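Local atomic coordinates of racemase (Pseudovibrio sp. JE062, PDB entry 3MKC), a protein that belongs to the mandelate racemase/muconate lactonizing enzyme family of the enolase superfamily, joining an enolase-like N-terminal domain to a TIM-barrel-like C-terminal domain. Residues L122-P125 against A126-L130; C179-K183 against A184-T188; N227-E230 against D231-L234; N315-T318 against G319-A323. One frame throughout, in Å; residues are numbered along the deposited sequence.

Interaction 1: L122-P125 against A126-L130; sequences LGVP and AYQLL
P125 and Q128 close a single turn of backbone, Q128 N donating to P125 O over 3.1 Å from well above the carbonyl plane, with an N-H...O angle of 145°. The proline ring is also the centre of the side-chain contact. Its CG meets Q128 CG and CD, both at 3.4 Å, and the neighbouring P125 CD lies 3.3 Å from Q128 OE1, so the extended glutamine side chain runs obliquely across the proline ring and brings OE1 near V124 CB as well. Y127 comes to the same ring from another quarter, its CE2 lying 3.6 Å from P125 CG in an oblique approach. What turns the phenol this way is chi1 of 80°, which sets CG between the backbone N and the carbonyl carbon. Q128 CG lies over one face of the phenol, offset toward the rim. A second, wholly apolar cluster forms round L129. Its CD2 touches V124 CG2 at 3.5 Å, the two side chains crossing at about a right angle, and also meets L122 CD1 at 3.8 Å. Outside the turn, H327 of helix 319-331 bonds to Y127 N through ND1, and G373 pairs with the backbones of V124 and A126. The example is a short connection between two helices: G123, with positive phi, is the first residue past helix 102-122, and P125 directly precedes the short, weakly bonded helix 126-129.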
loop_
_atom_site.group_PDB
_atom_site.type_symbol
_atom_site.label_atom_id
_atom_site.label_comp_id
_atom_site.label_asym_id
_atom_site.label_seq_id
_atom_site.Cartn_x
_atom_site.Cartn_y
_atom_site.Cartn_z
ATOM N N LEU A 122 -20.139 12.279 -7.918
ATOM C CA LEU A 122 -21.361 11.650 -7.438
ATOM C C LEU A 122 -21.701 11.979 -5.992
ATOM O O LEU A 122 -22.769 11.609 -5.499
ATOM C CB LEU A 122 -21.250 10.133 -7.596
ATOM C CG LEU A 122 -21.087 9.617 -9.025
ATOM C CD1 LEU A 122 -20.702 8.140 -9.000
ATOM C CD2 LEU A 122 -22.375 9.826 -9.789
ATOM N N GLY A 123 -20.792 12.666 -5.312
ATOM C CA GLY A 123 -21.028 13.016 -3.927
ATOM C C GLY A 123 -21.121 11.796 -3.030
ATOM O O GLY A 123 -21.956 11.744 -2.130
ATOM N N VAL A 124 -20.269 10.806 -3.282
ATOM C CA VAL A 124 -20.261 9.594 -2.470
ATOM C C VAL A 124 -18.825 9.196 -2.162
ATOM O O VAL A 124 -17.931 9.385 -2.987
ATOM C CB VAL A 124 -20.962 8.418 -3.186
ATOM C CG1 VAL A 124 -22.378 8.810 -3.556
ATOM C CG2 VAL A 124 -20.183 8.008 -4.430
ATOM N N PRO A 125 -18.581 8.653 -0.960
ATOM C CA PRO A 125 -17.232 8.235 -0.567
ATOM C C PRO A 125 -16.731 7.117 -1.470
ATOM O O PRO A 125 -17.522 6.343 -2.006
ATOM C CB PRO A 125 -17.412 7.780 0.879
ATOM C CG PRO A 125 -18.844 7.338 0.923
ATOM C CD PRO A 125 -19.548 8.400 0.122
ATOM N N ALA A 126 -15.417 7.039 -1.626
ATOM C CA ALA A 126 -14.811 6.026 -2.479
ATOM C C ALA A 126 -15.211 4.592 -2.137
ATOM O O ALA A 126 -15.507 3.806 -3.033
ATOM C CB ALA A 126 -13.294 6.167 -2.450
ATOM N N TYR A 127 -15.226 4.243 -0.853
ATOM C CA TYR A 127 -15.566 2.878 -0.471
ATOM C C TYR A 127 -16.955 2.437 -0.935
ATOM O O TYR A 127 -17.208 1.238 -1.097
ATOM C CB TYR A 127 -15.398 2.691 1.048
ATOM C CG TYR A 127 -16.532 3.214 1.900
ATOM C CD1 TYR A 127 -17.684 2.461 2.088
ATOM C CD2 TYR A 127 -16.458 4.469 2.509
ATOM C CE1 TYR A 127 -18.736 2.930 2.854
ATOM C CE2 TYR A 127 -17.510 4.952 3.283
ATOM C CZ TYR A 127 -18.645 4.174 3.450
ATOM O OH TYR A 127 -19.688 4.629 4.221
ATOM N N GLN A 128 -17.857 3.385 -1.176
ATOM C CA GLN A 128 -19.188 3.013 -1.638
ATOM C C GLN A 128 -19.143 2.662 -3.120
ATOM O O GLN A 128 -19.893 1.807 -3.577
ATOM C CB GLN A 128 -20.194 4.133 -1.376
ATOM C CG GLN A 128 -20.354 4.429 0.106
ATOM C CD GLN A 128 -21.564 5.284 0.414
ATOM O OE1 GLN A 128 -21.933 6.161 -0.363
ATOM N NE2 GLN A 128 -22.180 5.041 1.565
ATOM N N LEU A 129 -18.251 3.312 -3.863
ATOM C CA LEU A 129 -18.104 3.008 -5.283
ATOM C C LEU A 129 -17.484 1.613 -5.398
ATOM O O LEU A 129 -17.668 0.925 -6.399
ATOM C CB LEU A 129 -17.199 4.033 -5.979
ATOM C CG LEU A 129 -17.696 5.482 -6.030
ATOM C CD1 LEU A 129 -16.689 6.341 -6.802
ATOM C CD2 LEU A 129 -19.064 5.540 -6.694
ATOM N N LEU A 130 -16.750 1.199 -4.367
ATOM C CA LEU A 130 -16.131 -0.128 -4.363
ATOM C C LEU A 130 -17.072 -1.210 -3.824
ATOM O O LEU A 130 -16.672 -2.366 -3.687
ATOM C CB LEU A 130 -14.836 -0.121 -3.549
ATOM C CG LEU A 130 -13.615 0.515 -4.222
ATOM C CD1 LEU A 130 -12.578 0.896 -3.182
ATOM C CD2 LEU A 130 -13.038 -0.455 -5.241
#

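Interaction 2: C179-K183 against A184-T188; sequences CVPIK and ADWST
P181 CD approaches the six-membered ring of W186 obliquely, 3.7 Å from CH2, and a methyl group rests on one face of the indole: A184 CB sits 3.6 Å above the plane, toward the rim. V180 reaches the same end of the ring system obliquely, its CG1 lying 4.1 Å from W186 CE3. That branch is anti to the backbone N (chi1 177°), which extends it toward the indole, and the two side chains run alongside one another, pointing opposite ways. Behind these contacts stands a type I beta turn from P181 to A184. It is closed by A184 N donating to P181 O at 3.1 Å, with the donor raised above the carbonyl plane. The turn is tight, since A184 CB also lies only 3.0 Å from P181 O and 3.9 Å from P181 CB. By folding back here, the chain delivers both the A184 methyl and the P181 ring to the tryptophan. The indole is further packed by Y194, whose ring meets it with planes at about 60°, while R215 NH2 bonds to A184 O. S187 is the N-cap of helix 188-202, its side chain capping a backbone N at the helix start; E190 OE1 accepts from S187 N in return, consistent with a capping box. The whole forms a beta-alpha loop of the barrel, a turn and a buried tryptophan carrying the chain from strand 175-179 into the following helix.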
loop_
_atom_site.group_PDB
_atom_site.type_symbol
_atom_site.label_atom_id
_atom_site.label_comp_id
_atom_site.label_asym_id
_atom_site.label_seq_id
_atom_site.Cartn_x
_atom_site.Cartn_y
_atom_site.Cartn_z
ATOM N N CYS A 179 10.909 -4.149 12.197
ATOM C CA CYS A 179 11.798 -4.588 11.129
ATOM C C CYS A 179 13.160 -4.967 11.671
ATOM O O CYS A 179 13.551 -4.535 12.756
ATOM C CB CYS A 179 12.008 -3.470 10.106
ATOM S SG CYS A 179 10.531 -2.600 9.586
ATOM N N VAL A 180 13.876 -5.783 10.906
ATOM C CA VAL A 180 15.229 -6.175 11.263
ATOM C C VAL A 180 16.079 -5.267 10.385
ATOM O O VAL A 180 16.055 -5.383 9.159
ATOM C CB VAL A 180 15.525 -7.651 10.897
ATOM C CG1 VAL A 180 16.974 -7.990 11.224
ATOM C CG2 VAL A 180 14.600 -8.579 11.665
ATOM N N PRO A 181 16.822 -4.327 10.990
ATOM C CA PRO A 181 17.667 -3.408 10.222
ATOM C C PRO A 181 18.493 -4.101 9.135
ATOM O O PRO A 181 19.194 -5.073 9.396
ATOM C CB PRO A 181 18.534 -2.769 11.300
ATOM C CG PRO A 181 17.585 -2.686 12.454
ATOM C CD PRO A 181 16.955 -4.070 12.435
ATOM N N ILE A 182 18.407 -3.577 7.918
ATOM C CA ILE A 182 19.119 -4.127 6.766
ATOM C C ILE A 182 20.603 -4.409 6.986
ATOM O O ILE A 182 21.043 -5.562 6.939
ATOM C CB ILE A 182 18.998 -3.187 5.561
ATOM C CG1 ILE A 182 17.523 -2.936 5.251
ATOM C CG2 ILE A 182 19.710 -3.786 4.360
ATOM C CD1 ILE A 182 17.285 -2.058 4.038
ATOM N N LYS A 183 21.377 -3.355 7.214
ATOM C CA LYS A 183 22.811 -3.502 7.412
ATOM C C LYS A 183 23.198 -4.030 8.789
ATOM O O LYS A 183 24.294 -3.762 9.282
ATOM C CB LYS A 183 23.507 -2.170 7.147
ATOM C CG LYS A 183 23.328 -1.652 5.728
ATOM C CD LYS A 183 24.089 -0.346 5.530
ATOM C CE LYS A 183 23.984 0.175 4.105
ATOM N NZ LYS A 183 24.696 1.482 3.965
ATOM N N ALA A 184 22.297 -4.776 9.417
ATOM C CA ALA A 184 22.589 -5.357 10.722
ATOM C C ALA A 184 23.244 -6.702 10.428
ATOM O O ALA A 184 22.727 -7.479 9.630
ATOM C CB ALA A 184 21.302 -5.552 11.519
ATOM N N ASP A 185 24.386 -6.971 11.052
ATOM C CA ASP A 185 25.086 -8.231 10.814
ATOM C C ASP A 185 24.674 -9.338 11.777
ATOM O O ASP A 185 25.373 -10.347 11.896
ATOM C CB ASP A 185 26.595 -8.030 10.926
ATOM C CG ASP A 185 27.010 -7.512 12.288
ATOM O OD1 ASP A 185 26.366 -7.891 13.294
ATOM O OD2 ASP A 185 27.986 -6.735 12.352
ATOM N N TRP A 186 23.549 -9.159 12.460
ATOM C CA TRP A 186 23.089 -10.158 13.420
ATOM C C TRP A 186 22.913 -11.532 12.774
ATOM O O TRP A 186 22.416 -11.641 11.654
ATOM C CB TRP A 186 21.759 -9.729 14.055
ATOM C CG TRP A 186 21.688 -8.281 14.466
ATOM C CD1 TRP A 186 22.739 -7.438 14.698
ATOM C CD2 TRP A 186 20.498 -7.513 14.712
ATOM N NE1 TRP A 186 22.279 -6.197 15.071
ATOM C CE2 TRP A 186 20.909 -6.214 15.087
ATOM C CE3 TRP A 186 19.126 -7.798 14.651
ATOM C CZ2 TRP A 186 19.996 -5.198 15.404
ATOM C CZ3 TRP A 186 18.214 -6.785 14.967
ATOM C CH2 TRP A 186 18.658 -5.501 15.338
ATOM N N SER A 187 23.334 -12.576 13.482
ATOM C CA SER A 187 23.187 -13.940 12.990
ATOM C C SER A 187 21.709 -14.249 13.144
ATOM O O SER A 187 20.975 -13.455 13.728
ATOM C CB SER A 187 24.007 -14.915 13.842
ATOM O OG SER A 187 23.501 -15.001 15.163
ATOM N N THR A 188 21.262 -15.391 12.636
ATOM C CA THR A 188 19.853 -15.729 12.765
ATOM C C THR A 188 19.474 -15.923 14.234
ATOM O O THR A 188 18.356 -15.604 14.640
ATOM C CB THR A 188 19.496 -16.995 11.972
ATOM O OG1 THR A 188 20.212 -18.115 12.503
ATOM C CG2 THR A 188 19.857 -16.811 10.508
#

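Interaction 3: N227-E230 against D231-L234; sequences NSIE and DLEL
I229 O is gripped twice, by L232 N at 3.0 Å and by a water at 2.9 Å. The amide approaches from far above the carbonyl plane, with a C=O...N angle of only 118°, as a tight i to i+3 turn demands. The water donates to this oxygen and in turn accepts from L234 N at 3.0 Å, so it bridges the carbonyl of I229 to the amide of L234, past the end of the 3-10 turn. One residue further on the turn repeats: E233 N donates to E230 O over 3.0 Å. E233 then takes positive phi, which ends the 3-10 winding and swings the chain toward strand 236-238. On the apolar side I229 divides its contacts. Its CB faces L232 CD1 at 3.7 Å, whereas its CD1 extends to L234 CD1 at 3.6 Å. Setting CG1 between the backbone N and the carbonyl carbon (chi1 60°), with the arm extended beyond it, is what brings CD1 to L234. I229 and L232 both pack on L195 of helix 188-202, and L234 on M208 and V210 of strand 207-211. R196, also of helix 188-202, forms a salt bridge with D231 OD2 and a weak bond to S228 O, tying the turn's polar side down. This is an alpha-beta connection of a TIM-type barrel, in which helix 219-228 is followed, after I229, by a short 3-10 turn before the next strand.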
loop_
_atom_site.group_PDB
_atom_site.type_symbol
_atom_site.label_atom_id
_atom_site.label_comp_id
_atom_site.label_asym_id
_atom_site.label_seq_id
_atom_site.Cartn_x
_atom_site.Cartn_y
_atom_site.Cartn_z
ATOM N N ASN A 227 10.816 -21.395 12.877
ATOM C CA ASN A 227 10.355 -22.482 13.720
ATOM C C ASN A 227 10.759 -22.292 15.178
ATOM O O ASN A 227 10.023 -22.682 16.079
ATOM C CB ASN A 227 10.869 -23.830 13.199
ATOM C CG ASN A 227 10.116 -24.294 11.969
ATOM O OD1 ASN A 227 8.954 -23.941 11.780
ATOM N ND2 ASN A 227 10.766 -25.100 11.134
ATOM N N SER A 228 11.905 -21.667 15.413
ATOM C CA SER A 228 12.379 -21.466 16.786
ATOM C C SER A 228 11.662 -20.355 17.548
ATOM O O SER A 228 11.793 -20.253 18.769
ATOM C CB SER A 228 13.886 -21.191 16.789
ATOM O OG SER A 228 14.173 -19.894 16.299
ATOM N N ILE A 229 10.909 -19.516 16.841
ATOM C CA ILE A 229 10.193 -18.431 17.507
ATOM C C ILE A 229 8.684 -18.590 17.387
ATOM O O ILE A 229 7.935 -17.616 17.438
ATOM C CB ILE A 229 10.603 -17.055 16.951
ATOM C CG1 ILE A 229 10.284 -16.971 15.456
ATOM C CG2 ILE A 229 12.089 -16.816 17.212
ATOM C CD1 ILE A 229 10.602 -15.620 14.855
ATOM N N GLU A 230 8.248 -19.834 17.237
ATOM C CA GLU A 230 6.836 -20.142 17.123
ATOM C C GLU A 230 6.102 -19.668 18.382
ATOM O O GLU A 230 4.970 -19.190 18.311
ATOM C CB GLU A 230 6.660 -21.654 16.932
ATOM C CG GLU A 230 5.289 -22.069 16.428
ATOM C CD GLU A 230 5.197 -23.550 16.107
ATOM O OE1 GLU A 230 5.864 -24.004 15.151
ATOM O OE2 GLU A 230 4.450 -24.263 16.811
ATOM N N ASP A 231 6.758 -19.784 19.532
ATOM C CA ASP A 231 6.155 -19.373 20.795
ATOM C C ASP A 231 5.828 -17.878 20.859
ATOM O O ASP A 231 4.976 -17.461 21.645
ATOM C CB ASP A 231 7.078 -19.752 21.960
ATOM C CG ASP A 231 8.450 -19.139 21.831
ATOM O OD1 ASP A 231 9.090 -19.334 20.775
ATOM O OD2 ASP A 231 8.892 -18.464 22.781
ATOM N N LEU A 232 6.502 -17.073 20.039
ATOM C CA LEU A 232 6.251 -15.633 20.016
ATOM C C LEU A 232 4.897 -15.329 19.377
ATOM O O LEU A 232 4.395 -14.215 19.463
ATOM C CB LEU A 232 7.359 -14.904 19.253
ATOM C CG LEU A 232 8.756 -15.027 19.867
ATOM C CD1 LEU A 232 9.725 -14.161 19.085
ATOM C CD2 LEU A 232 8.722 -14.603 21.334
ATOM N N GLU A 233 4.312 -16.328 18.726
ATOM C CA GLU A 233 3.007 -16.158 18.102
ATOM C C GLU A 233 2.914 -14.914 17.220
ATOM O O GLU A 233 1.931 -14.167 17.284
ATOM C CB GLU A 233 1.927 -16.084 19.186
ATOM C CG GLU A 233 1.914 -17.275 20.140
ATOM C CD GLU A 233 0.857 -17.144 21.222
ATOM O OE1 GLU A 233 -0.321 -16.904 20.878
ATOM O OE2 GLU A 233 1.202 -17.283 22.418
ATOM N N LEU A 234 3.929 -14.694 16.394
ATOM C CA LEU A 234 3.945 -13.535 15.505
ATOM C C LEU A 234 2.864 -13.679 14.429
ATOM O O LEU A 234 2.548 -14.791 13.996
ATOM C CB LEU A 234 5.336 -13.396 14.875
ATOM C CG LEU A 234 6.476 -13.301 15.906
ATOM C CD1 LEU A 234 7.828 -13.301 15.208
ATOM C CD2 LEU A 234 6.303 -12.030 16.744
HETATM O O HOH W 1 5.913 -16.717 15.543
#

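Interaction 4: N315-T318 against G319-A323; sequences NWKT and GITSA
The N-terminal cap of helix 319-331 is built by T318, whose OG1 accepts from I320 N at 3.2 Å along a nearly straight bond (166°). With chi1 of 75° that oxygen sits between the backbone N and the carbonyl carbon, turned toward the first helical amides. G319 N nonetheless stays buried without a partner, the angle to OG1 being poor. T318 O begins the helical ladder, taking S322 N in the carbonyl plane at 3.3 Å; a bond from T321 N is weak. A water knits the approach to the cap with four bonds. It donates to N315 OD1 at 2.7 Å and T318 O at 2.9 Å, and accepts from K317 N and S322 OG. N315 is thereby held over the first turn, its OD1 lying 3.3 Å from T321 CG2. A single carboxylate reinforces the cap, since E47 binds T318 OG1 through OE1 and T321 OG1 through OE2. K317 NZ makes a salt bridge with D49 and a bond to N30 O. The cap thus lies against strands 29-38 and 43-48 of the enolase-like N-terminal domain, with helix 349-353 touching T318 and S322.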
loop_
_atom_site.group_PDB
_atom_site.type_symbol
_atom_site.label_atom_id
_atom_site.label_comp_id
_atom_site.label_asym_id
_atom_site.label_seq_id
_atom_site.Cartn_x
_atom_site.Cartn_y
_atom_site.Cartn_z
ATOM N N ASN A 315 1.699 -0.090 2.288
ATOM C CA ASN A 315 1.343 1.317 2.325
ATOM C C ASN A 315 2.411 2.138 3.036
ATOM O O ASN A 315 2.513 2.118 4.264
ATOM C CB ASN A 315 -0.014 1.491 3.014
ATOM C CG ASN A 315 -0.346 2.947 3.297
ATOM O OD1 ASN A 315 0.204 3.850 2.672
ATOM N ND2 ASN A 315 -1.260 3.178 4.235
ATOM N N TRP A 316 3.213 2.841 2.242
ATOM C CA TRP A 316 4.266 3.696 2.767
ATOM C C TRP A 316 4.549 4.842 1.801
ATOM O O TRP A 316 5.590 4.879 1.147
ATOM C CB TRP A 316 5.545 2.891 3.020
ATOM C CG TRP A 316 6.565 3.669 3.789
ATOM C CD1 TRP A 316 7.548 4.473 3.277
ATOM C CD2 TRP A 316 6.654 3.782 5.214
ATOM N NE1 TRP A 316 8.239 5.084 4.299
ATOM C CE2 TRP A 316 7.710 4.678 5.498
ATOM C CE3 TRP A 316 5.940 3.215 6.279
ATOM C CZ2 TRP A 316 8.072 5.024 6.806
ATOM C CZ3 TRP A 316 6.299 3.559 7.584
ATOM C CH2 TRP A 316 7.358 4.457 7.833
ATOM N N LYS A 317 3.596 5.762 1.704
ATOM C CA LYS A 317 3.723 6.932 0.842
ATOM C C LYS A 317 3.223 8.143 1.621
ATOM O O LYS A 317 3.695 8.400 2.724
ATOM C CB LYS A 317 2.901 6.774 -0.438
ATOM C CG LYS A 317 3.675 6.317 -1.664
ATOM C CD LYS A 317 4.925 7.149 -1.933
ATOM C CE LYS A 317 5.439 6.879 -3.337
ATOM N NZ LYS A 317 6.842 7.312 -3.566
ATOM N N THR A 318 2.261 8.867 1.057
ATOM C CA THR A 318 1.729 10.051 1.729
ATOM C C THR A 318 0.296 9.859 2.195
ATOM O O THR A 318 -0.218 8.741 2.211
ATOM C CB THR A 318 1.784 11.294 0.821
ATOM O OG1 THR A 318 0.753 11.222 -0.168
ATOM C CG2 THR A 318 3.137 11.387 0.137
ATOM N N GLY A 319 -0.346 10.961 2.575
ATOM C CA GLY A 319 -1.716 10.892 3.040
ATOM C C GLY A 319 -2.684 10.469 1.952
ATOM O O GLY A 319 -3.805 10.050 2.237
ATOM N N ILE A 320 -2.259 10.579 0.697
ATOM C CA ILE A 320 -3.121 10.197 -0.413
ATOM C C ILE A 320 -3.375 8.689 -0.404
ATOM O O ILE A 320 -4.512 8.235 -0.541
ATOM C CB ILE A 320 -2.495 10.598 -1.762
ATOM C CG1 ILE A 320 -2.291 12.120 -1.804
ATOM C CG2 ILE A 320 -3.399 10.161 -2.904
ATOM C CD1 ILE A 320 -1.706 12.630 -3.112
ATOM N N THR A 321 -2.310 7.915 -0.240
ATOM C CA THR A 321 -2.443 6.465 -0.207
ATOM C C THR A 321 -3.075 6.007 1.111
ATOM O O THR A 321 -3.846 5.045 1.132
ATOM C CB THR A 321 -1.074 5.785 -0.417
ATOM O OG1 THR A 321 -0.591 6.103 -1.730
ATOM C CG2 THR A 321 -1.189 4.268 -0.280
ATOM N N SER A 322 -2.765 6.692 2.210
ATOM C CA SER A 322 -3.355 6.316 3.493
ATOM C C SER A 322 -4.877 6.430 3.420
ATOM O O SER A 322 -5.595 5.631 4.023
ATOM C CB SER A 322 -2.825 7.205 4.623
ATOM O OG SER A 322 -1.513 6.824 5.004
ATOM N N ALA A 323 -5.371 7.419 2.679
ATOM C CA ALA A 323 -6.807 7.602 2.536
ATOM C C ALA A 323 -7.394 6.443 1.732
ATOM O O ALA A 323 -8.429 5.873 2.100
ATOM C CB ALA A 323 -7.104 8.925 1.835
HETATM O O HOH W 2 0.941 6.336 3.265
#

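Along the chain the four contacts follow in series, interaction 1 in the sequence of the enolase-like N-terminal domain and the other three in that of the barrel-like C-terminal domain. Interactions 2 and 3 lie on the same side of the molecule, centres about 18 Å apart, and share helix 188-202: the former leads into it and the latter packs on its flank. Interaction 1 lies across the chain's centre from both, its centre about 43 and 41 Å from theirs. Interaction 4 is nearest the middle, about 7 Å from the chain's centre, and its helix 319-331 continues to residues that touch interaction 1. That helix therefore links the barrel-like part with the N-terminal part, while interactions 2 and 3 shape peripheral connections of the barrel.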